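PDB 3LQC: DNA repair protein XRCC1 from Homo sapiens, which acts as a scaffold in DNA single-strand break repair, assembling repair protein complexes at the break and binding poly-ADP-ribosylated PARP1 to limit its activity. Local coordinates for residues V10-Q15 with L47-E52; I60-S65 with S91-P96; S97-G102 with C132-S137. All coordinates share one frame; numbering follows the deposited sequence.

Contact 1 of 3, residues V10-Q15 with L47-E52; sequences VSCSSQ and LQLEKE
Val10 and Cys12 bond through their backbones to the two sides of Gln48. Gln48 N donates to Val10 O at 2.8 Å. Cys12 N donates to Gln48 O at 2.9 Å. The two bonds are equally straight, with N-H...O angles of 163°. Ser11 and Gln48 form the pair between them, and their side chains share one face of the sheet. The Gln48 chain runs extended beyond CG, which brings Gln48 OE1 to 3.3 Å from Ser11 OG. The hydroxyl donates, but the bond is weak. The other face carries Val10, Cys12, Leu47 and Leu49. The sulfur of Cys12 packs against two leucines, with Cys12 SG 3.7 Å from Leu47 CB and 3.8 Å from Leu49 CD2. Its chi1 of -51° puts SG beside its own backbone N and anti to the carbonyl carbon. Val10 runs alongside Leu47, with Val10 CG2 4.2 Å from Leu47 CD2.

A second shell covers this apolar face. Cys12 is in a disulfide with Cys20 of helix 17-25, and Val10 packs on Cys20 and Leu24. Leu47 and Leu49 also touch strand 125-133. The arrangement is a parallel strand pair at the margin of the mixed sheet in the XRCC1 N-terminal domain, fastened to a helix by a disulfide.

Contact 2 of 3, residues I60-S65 with S91-P96; sequences IGNDGS and SSFMSP
Strand 60-63 and the loop after strand 91-92 come closest at Ser65 and Phe93, whose CA atoms are 6.5 Å apart, without strand pairing. Phe93 makes the largest contribution. Phe93 CB lies 3.6 Å from Ser65 O, and the ring reaches on to Asn62 and Ile60. The Ile60 side chain runs roughly perpendicular to that of Phe93 and meets the ring obliquely, Ile60 CG2 3.6 Å from Phe93 CZ. The Asn62 and Phe93 side chains pass each other, running opposite ways. Asn62 CB is 3.6 Å from Phe93 CD1, and the amide and ring planes are 48° apart.

The Asn62 amide also shapes its own turn. Chi1 of -175° sets CG opposite the backbone N. Ser65 N bonds to Asn62 OD1 at 2.7 Å, in the carbonyl plane and on a lone pair. This is an Asx motif. Asn62 ND2 gives a weak bond to Ser65 O. It also donates to a water, with Asn62 ND2 2.8 Å from the water oxygen. That water donates to Phe93 O and so bridges the two segments. Met94 bends at chi3 (70°) and lies across the turn. Met94 CG is 3.2 Å from Ser65 O, and Met94 SD is 3.6 Å from Gly64 C. Gly64 has positive phi, a conformation that suits glycine.

Around this buried contact, Phe93 also packs on strand 108-111 and on Val68 of strand 67-73. Ser65 OG bonds to Gly143 O. Ile60 touches Leu144 of strand 143-150, and Ser95 N-caps helix 96-101.

Contact 3 of 3, residues S97-G102 with C132-S137; sequences SESRSG and CSQPYS
Ser99 faces Gln134 and Tyr136 from the side of its helix. Gln134 NE2 donates to Ser99 OG at 2.8 Å, with an N-H...O angle of 158°. The hydroxyl oxygen lies close to the amide plane. Ser99 OG also bonds to Ser95 O, at the N-cap one turn before.

The Gln134 chain leaves with CG anti to the backbone N (chi1 -178°) and then bends at chi2 (40°). The bend carries the amide back over its own loop. There Gln134 OE1 accepts from Tyr136 N at 2.9 Å, in the carbonyl plane. NE2 has a second acceptor, Gly64 O. In this conformer, one of two deposited, both ends of the amide have partners. It would thus tie the short helix 96-101 to the loop after strand 125-133 in the XRCC1 N-terminal domain.

Tyr136 CB comes to 3.5 Å from Ser99 CB. Ser99 OG sits at the edge of the Tyr136 ring, near its plane, 3.6 Å from Tyr136 CD2. Pro135 CG covers part of one ring face, toward the rim. The phenol end leads away from the helix, and Tyr136 OH bonds to the backbone of a neighbouring protein chain. Arg100 CG lies 3.8 Å from Tyr136 O. The Arg100 guanidinium points outward to a salt bridge with an acidic side chain of another protein chain.

In the fold
The three contacts come in series along the chain, and all lie in the XRCC1 N-terminal domain. Contact 1 is at one end of the domain. Its centre is about 25 Å from that of contact 2 and about 31 Å from that of contact 3, on the opposite side of the chain's centre. All three reach the five-stranded mixed sheet, where strands 42-49 and 125-133 are neighbours. Contact 2 also includes strand 57-63 of the three-stranded antiparallel sheet. Contacts 2 and 3 touch, with centres about 8 Å apart, and strand 85-92 leads into helix 96-101. Both reach another protein chain, so this end of the domain takes part in the assembly.

Contact 1 of 3, residues V10-Q15 with L47-E52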
loop_
_atom_site.group_PDB
_atom_site.type_symbol
_atom_site.label_atom_id
_atom_site.label_comp_id
_atom_site.label_asym_id
_atom_site.label_seq_id
_atom_site.Cartn_x
_atom_site.Cartn_y
_atom_site.Cartn_z
ATOM N N VAL A 10 19.166 6.234 25.062
ATOM C CA VAL A 10 19.547 5.753 26.383
ATOM C C VAL A 10 20.577 4.638 26.326
ATOM O O VAL A 10 20.651 3.884 25.349
ATOM C CB VAL A 10 18.342 5.256 27.218
ATOM C CG1 VAL A 10 17.241 6.300 27.242
ATOM C CG2 VAL A 10 17.838 3.922 26.700
ATOM N N SER A 11 21.357 4.546 27.400
ATOM C CA SER A 11 22.319 3.471 27.602
ATOM C C SER A 11 21.676 2.314 28.349
ATOM O O SER A 11 21.006 2.514 29.356
ATOM C CB SER A 11 23.520 3.985 28.399
ATOM O OG SER A 11 24.034 5.163 27.801
ATOM N N CYS A 12 21.888 1.105 27.843
ATOM C CA CYS A 12 21.342 -0.112 28.441
ATOM C C CYS A 12 22.462 -0.875 29.109
ATOM O O CYS A 12 22.896 -1.922 28.616
ATOM C CB CYS A 12 20.732 -1.001 27.362
ATOM S SG CYS A 12 19.580 -0.153 26.290
ATOM N N SER A 13 22.935 -0.356 30.232
ATOM C CA SER A 13 24.181 -0.844 30.795
ATOM C C SER A 13 24.132 -2.296 31.226
ATOM O O SER A 13 24.652 -3.173 30.533
ATOM C CB SER A 13 24.630 0.054 31.934
ATOM O OG SER A 13 24.960 1.327 31.408
ATOM N N SER A 14 23.517 -2.561 32.368
ATOM C CA SER A 14 23.473 -3.929 32.865
ATOM C C SER A 14 22.121 -4.546 32.562
ATOM O O SER A 14 21.451 -5.108 33.439
ATOM C CB SER A 14 23.791 -3.979 34.360
ATOM O OG SER A 14 25.126 -3.558 34.581
ATOM N N GLN A 15 21.727 -4.424 31.300
ATOM C CA GLN A 15 20.455 -4.942 30.838
ATOM C C GLN A 15 20.500 -5.167 29.339
ATOM O O GLN A 15 21.187 -4.441 28.619
ATOM C CB GLN A 15 19.322 -3.978 31.200
ATOM C CG GLN A 15 19.688 -2.516 31.083
ATOM C CD GLN A 15 18.622 -1.594 31.647
ATOM O OE1 GLN A 15 17.510 -2.021 31.944
ATOM N NE2 GLN A 15 18.960 -0.321 31.792
ATOM N N LEU A 47 18.221 2.524 21.791
ATOM C CA LEU A 47 18.830 1.710 22.824
ATOM C C LEU A 47 20.288 1.507 22.464
ATOM O O LEU A 47 20.607 0.911 21.433
ATOM C CB LEU A 47 18.151 0.345 22.932
ATOM C CG LEU A 47 16.634 0.225 23.087
ATOM C CD1 LEU A 47 16.259 -1.255 23.146
ATOM C CD2 LEU A 47 16.126 0.968 24.314
ATOM N N GLN A 48 21.163 2.031 23.310
ATOM C CA GLN A 48 22.592 1.819 23.195
ATOM C C GLN A 48 22.979 0.599 24.023
ATOM O O GLN A 48 23.029 0.656 25.249
ATOM C CB GLN A 48 23.336 3.042 23.712
ATOM C CG GLN A 48 23.150 4.266 22.848
ATOM C CD GLN A 48 23.949 5.444 23.358
ATOM O OE1 GLN A 48 24.125 5.613 24.569
ATOM N NE2 GLN A 48 24.439 6.267 22.441
ATOM N N LEU A 49 23.237 -0.505 23.344
ATOM C CA LEU A 49 23.541 -1.750 24.018
ATOM C C LEU A 49 25.018 -1.830 24.375
ATOM O O LEU A 49 25.875 -1.407 23.600
ATOM C CB LEU A 49 23.154 -2.926 23.129
ATOM C CG LEU A 49 21.733 -2.872 22.585
ATOM C CD1 LEU A 49 21.468 -4.114 21.754
ATOM C CD2 LEU A 49 20.749 -2.766 23.722
ATOM N N GLU A 50 25.306 -2.362 25.558
ATOM C CA GLU A 50 26.684 -2.542 25.993
ATOM C C GLU A 50 27.301 -3.712 25.231
ATOM O O GLU A 50 28.442 -3.651 24.782
ATOM C CB GLU A 50 26.745 -2.793 27.499
ATOM C CG GLU A 50 28.103 -2.502 28.113
ATOM C CD GLU A 50 28.222 -2.986 29.551
ATOM O OE1 GLU A 50 27.180 -3.242 30.197
ATOM O OE2 GLU A 50 29.366 -3.112 30.035
ATOM N N LYS A 51 26.534 -4.782 25.083
ATOM C CA LYS A 51 26.994 -5.923 24.308
ATOM C C LYS A 51 26.147 -6.039 23.048
ATOM O O LYS A 51 24.916 -6.047 23.113
ATOM C CB LYS A 51 26.916 -7.208 25.138
ATOM N N GLU A 52 26.809 -6.098 21.900
ATOM C CA GLU A 52 26.099 -6.252 20.643
ATOM C C GLU A 52 25.326 -7.551 20.724
ATOM O O GLU A 52 25.826 -8.535 21.262
ATOM C CB GLU A 52 27.071 -6.275 19.463
ATOM C CG GLU A 52 27.991 -7.482 19.448
ATOM C CD GLU A 52 28.747 -7.617 18.146
ATOM O OE1 GLU A 52 29.328 -8.702 17.903
ATOM O OE2 GLU A 52 28.756 -6.639 17.364
#

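Contact 2 of 3, residues I60-S65 with S91-P96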
loop_
_atom_site.group_PDB
_atom_site.type_symbol
_atom_site.label_atom_id
_atom_site.label_comp_id
_atom_site.label_asym_id
_atom_site.label_seq_id
_atom_site.Cartn_x
_atom_site.Cartn_y
_atom_site.Cartn_z
ATOM N N ILE A 60 6.026 -6.348 19.411
ATOM C CA ILE A 60 5.756 -4.934 19.609
ATOM C C ILE A 60 4.330 -4.715 20.085
ATOM O O ILE A 60 3.382 -5.208 19.479
ATOM C CB ILE A 60 5.983 -4.147 18.313
ATOM C CG1 ILE A 60 7.458 -4.207 17.926
ATOM C CG2 ILE A 60 5.517 -2.704 18.466
ATOM C CD1 ILE A 60 7.774 -3.502 16.653
ATOM N N GLY A 61 4.191 -3.984 21.184
ATOM C CA GLY A 61 2.887 -3.635 21.708
ATOM C C GLY A 61 2.651 -2.155 21.519
ATOM O O GLY A 61 3.325 -1.331 22.134
ATOM N N ASN A 62 1.693 -1.811 20.669
ATOM C CA ASN A 62 1.478 -0.420 20.327
ATOM C C ASN A 62 0.896 0.376 21.480
ATOM O O ASN A 62 0.230 -0.170 22.357
ATOM C CB ASN A 62 0.583 -0.285 19.096
ATOM C CG ASN A 62 0.444 1.158 18.633
ATOM O OD1 ASN A 62 1.395 1.934 18.697
ATOM N ND2 ASN A 62 -0.742 1.523 18.171
ATOM N N ASP A 63 1.171 1.671 21.484
ATOM C CA ASP A 63 0.458 2.584 22.363
ATOM C C ASP A 63 0.108 3.848 21.594
ATOM O O ASP A 63 0.582 4.938 21.922
ATOM C CB ASP A 63 1.273 2.932 23.603
ATOM C CG ASP A 63 0.532 3.874 24.539
ATOM O OD1 ASP A 63 -0.709 3.768 24.629
ATOM O OD2 ASP A 63 1.192 4.717 25.187
ATOM N N GLY A 64 -0.703 3.681 20.554
ATOM C CA GLY A 64 -1.268 4.803 19.826
ATOM C C GLY A 64 -0.486 5.237 18.603
ATOM O O GLY A 64 -0.794 6.268 18.012
ATOM N N SER A 65 0.530 4.466 18.228
ATOM C CA SER A 65 1.311 4.762 17.032
ATOM C C SER A 65 0.576 4.251 15.801
ATOM O O SER A 65 -0.095 3.223 15.863
ATOM C CB SER A 65 2.682 4.086 17.097
ATOM O OG SER A 65 3.492 4.641 18.107
ATOM N N SER A 91 5.903 -0.693 9.926
ATOM C CA SER A 91 4.744 -1.568 9.973
ATOM C C SER A 91 3.520 -0.894 10.593
ATOM O O SER A 91 3.640 -0.078 11.507
ATOM C CB SER A 91 5.092 -2.847 10.731
ATOM O OG SER A 91 6.187 -3.491 10.109
ATOM N N SER A 92 2.346 -1.260 10.082
ATOM C CA SER A 92 1.080 -0.631 10.456
ATOM C C SER A 92 0.533 -1.139 11.789
ATOM O O SER A 92 0.558 -2.334 12.076
ATOM C CB SER A 92 0.052 -0.857 9.345
ATOM O OG SER A 92 -1.243 -0.496 9.758
ATOM N N PHE A 93 0.042 -0.218 12.605
ATOM C CA PHE A 93 -0.574 -0.576 13.873
ATOM C C PHE A 93 -1.930 0.093 14.024
ATOM O O PHE A 93 -2.789 -0.398 14.753
ATOM C CB PHE A 93 0.342 -0.225 15.044
ATOM C CG PHE A 93 1.434 -1.221 15.253
ATOM C CD1 PHE A 93 1.295 -2.229 16.190
ATOM C CD2 PHE A 93 2.579 -1.181 14.480
ATOM C CE1 PHE A 93 2.293 -3.169 16.370
ATOM C CE2 PHE A 93 3.576 -2.119 14.654
ATOM C CZ PHE A 93 3.434 -3.111 15.602
ATOM N N MET A 94 -2.119 1.210 13.324
ATOM C CA MET A 94 -3.418 1.876 13.278
ATOM C C MET A 94 -3.642 2.485 11.911
ATOM O O MET A 94 -2.695 2.933 11.263
ATOM C CB MET A 94 -3.506 2.985 14.327
ATOM C CG MET A 94 -3.220 2.532 15.737
ATOM S SD MET A 94 -3.332 3.895 16.902
ATOM C CE MET A 94 -5.088 4.233 16.907
ATOM N N SER A 95 -4.899 2.515 11.483
ATOM C CA SER A 95 -5.268 3.233 10.273
ATOM C C SER A 95 -5.400 4.701 10.619
ATOM O O SER A 95 -5.469 5.061 11.798
ATOM C CB SER A 95 -6.607 2.726 9.746
ATOM O OG SER A 95 -7.629 3.041 10.664
ATOM N N PRO A 96 -5.432 5.564 9.595
ATOM C CA PRO A 96 -5.718 6.984 9.825
ATOM C C PRO A 96 -7.049 7.196 10.555
ATOM O O PRO A 96 -7.097 8.036 11.463
ATOM C CB PRO A 96 -5.766 7.557 8.406
ATOM C CG PRO A 96 -4.821 6.678 7.641
ATOM C CD PRO A 96 -5.029 5.300 8.204
HETATM O O HOH W 1 -2.743 -0.293 17.485
#

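Contact 3 of 3, residues S97-G102 with C132-S137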
loop_
_atom_site.group_PDB
_atom_site.type_symbol
_atom_site.label_atom_id
_atom_site.label_comp_id
_atom_site.label_asym_id
_atom_site.label_seq_id
_atom_site.Cartn_x
_atom_site.Cartn_y
_atom_site.Cartn_z
ATOM N N SER A 97 -8.089 6.452 10.174
ATOM C CA SER A 97 -9.391 6.516 10.846
ATOM C C SER A 97 -9.232 6.186 12.317
ATOM O O SER A 97 -9.655 6.947 13.192
ATOM C CB SER A 97 -10.392 5.499 10.270
ATOM O OG SER A 97 -10.287 5.361 8.876
ATOM N N GLU A 98 -8.640 5.025 12.574
ATOM C CA GLU A 98 -8.448 4.549 13.933
ATOM C C GLU A 98 -7.624 5.544 14.725
ATOM O O GLU A 98 -7.932 5.824 15.880
ATOM C CB GLU A 98 -7.759 3.193 13.926
ATOM C CG GLU A 98 -8.668 2.058 13.539
ATOM C CD GLU A 98 -7.900 0.824 13.131
ATOM O OE1 GLU A 98 -6.810 0.977 12.538
ATOM O OE2 GLU A 98 -8.391 -0.292 13.397
ATOM N N SER A 99 -6.584 6.071 14.085
ATOM C CA SER A 99 -5.717 7.059 14.707
ATOM C C SER A 99 -6.547 8.222 15.200
ATOM O O SER A 99 -6.389 8.657 16.334
ATOM C CB SER A 99 -4.667 7.555 13.719
ATOM O OG SER A 99 -3.764 6.516 13.383
ATOM N N ARG A 100 -7.452 8.701 14.347
ATOM C CA ARG A 100 -8.311 9.835 14.682
ATOM C C ARG A 100 -9.378 9.493 15.723
ATOM O O ARG A 100 -9.725 10.328 16.555
ATOM C CB ARG A 100 -8.965 10.420 13.423
ATOM C CG ARG A 100 -8.026 11.288 12.581
ATOM C CD ARG A 100 -8.753 11.977 11.445
ATOM N NE ARG A 100 -9.462 11.018 10.608
ATOM C CZ ARG A 100 -8.964 10.487 9.494
ATOM N NH1 ARG A 100 -7.756 10.826 9.071
ATOM N NH2 ARG A 100 -9.683 9.623 8.791
ATOM N N SER A 101 -9.894 8.269 15.683
ATOM C CA SER A 101 -10.982 7.883 16.583
ATOM C C SER A 101 -10.489 7.278 17.897
ATOM O O SER A 101 -11.282 7.026 18.802
ATOM C CB SER A 101 -11.928 6.900 15.896
ATOM O OG SER A 101 -11.316 5.629 15.726
ATOM N N GLY A 102 -9.182 7.046 17.990
ATOM C CA GLY A 102 -8.583 6.421 19.156
ATOM C C GLY A 102 -8.910 4.945 19.290
ATOM O O GLY A 102 -8.715 4.359 20.351
ATOM N N CYS A 132 8.386 5.483 16.073
ATOM C CA CYS A 132 6.931 5.487 16.132
ATOM C C CYS A 132 6.381 6.674 15.361
ATOM O O CYS A 132 6.717 7.824 15.635
ATOM C CB CYS A 132 6.459 5.546 17.584
ATOM S SG CYS A 132 6.942 4.144 18.599
ATOM N N SER A 133 5.534 6.406 14.383
ATOM C CA SER A 133 4.965 7.481 13.583
ATOM C C SER A 133 3.469 7.560 13.791
ATOM O O SER A 133 2.774 6.542 13.768
ATOM C CB SER A 133 5.278 7.281 12.108
ATOM O OG SER A 133 6.647 7.504 11.852
ATOM N N GLN A 134 2.975 8.773 13.999
ATOM C CA GLN A 134 1.549 8.985 14.209
ATOM C C GLN A 134 1.154 10.373 13.726
ATOM O O GLN A 134 0.923 11.273 14.532
ATOM C CB GLN A 134 1.188 8.795 15.684
ATOM C CG GLN A 134 -0.301 8.960 16.004
ATOM C CD GLN A 134 -1.205 8.337 14.954
ATOM O OE1 GLN A 134 -1.443 8.924 13.900
ATOM N NE2 GLN A 134 -1.721 7.150 15.244
ATOM N N PRO A 135 1.073 10.538 12.395
ATOM C CA PRO A 135 0.803 11.803 11.706
ATOM C C PRO A 135 -0.645 12.223 11.852
ATOM O O PRO A 135 -0.965 13.370 11.550
ATOM C CB PRO A 135 1.053 11.474 10.227
ATOM C CG PRO A 135 1.518 10.081 10.174
ATOM C CD PRO A 135 1.154 9.415 11.451
ATOM N N TYR A 136 -1.501 11.303 12.290
ATOM C CA TYR A 136 -2.945 11.522 12.280
ATOM C C TYR A 136 -3.470 11.937 13.644
ATOM O O TYR A 136 -4.596 12.405 13.766
ATOM C CB TYR A 136 -3.665 10.258 11.788
ATOM C CG TYR A 136 -3.008 9.679 10.566
ATOM C CD1 TYR A 136 -2.934 10.413 9.390
ATOM C CD2 TYR A 136 -2.431 8.415 10.589
ATOM C CE1 TYR A 136 -2.322 9.901 8.265
ATOM C CE2 TYR A 136 -1.805 7.896 9.463
ATOM C CZ TYR A 136 -1.756 8.647 8.307
ATOM O OH TYR A 136 -1.136 8.161 7.182
ATOM N N SER A 137 -2.639 11.762 14.664
ATOM C CA SER A 137 -3.004 12.086 16.030
ATOM C C SER A 137 -1.788 12.677 16.738
ATOM O O SER A 137 -1.361 12.184 17.777
ATOM C CB SER A 137 -3.494 10.825 16.748
ATOM O OG SER A 137 -4.179 11.148 17.947
#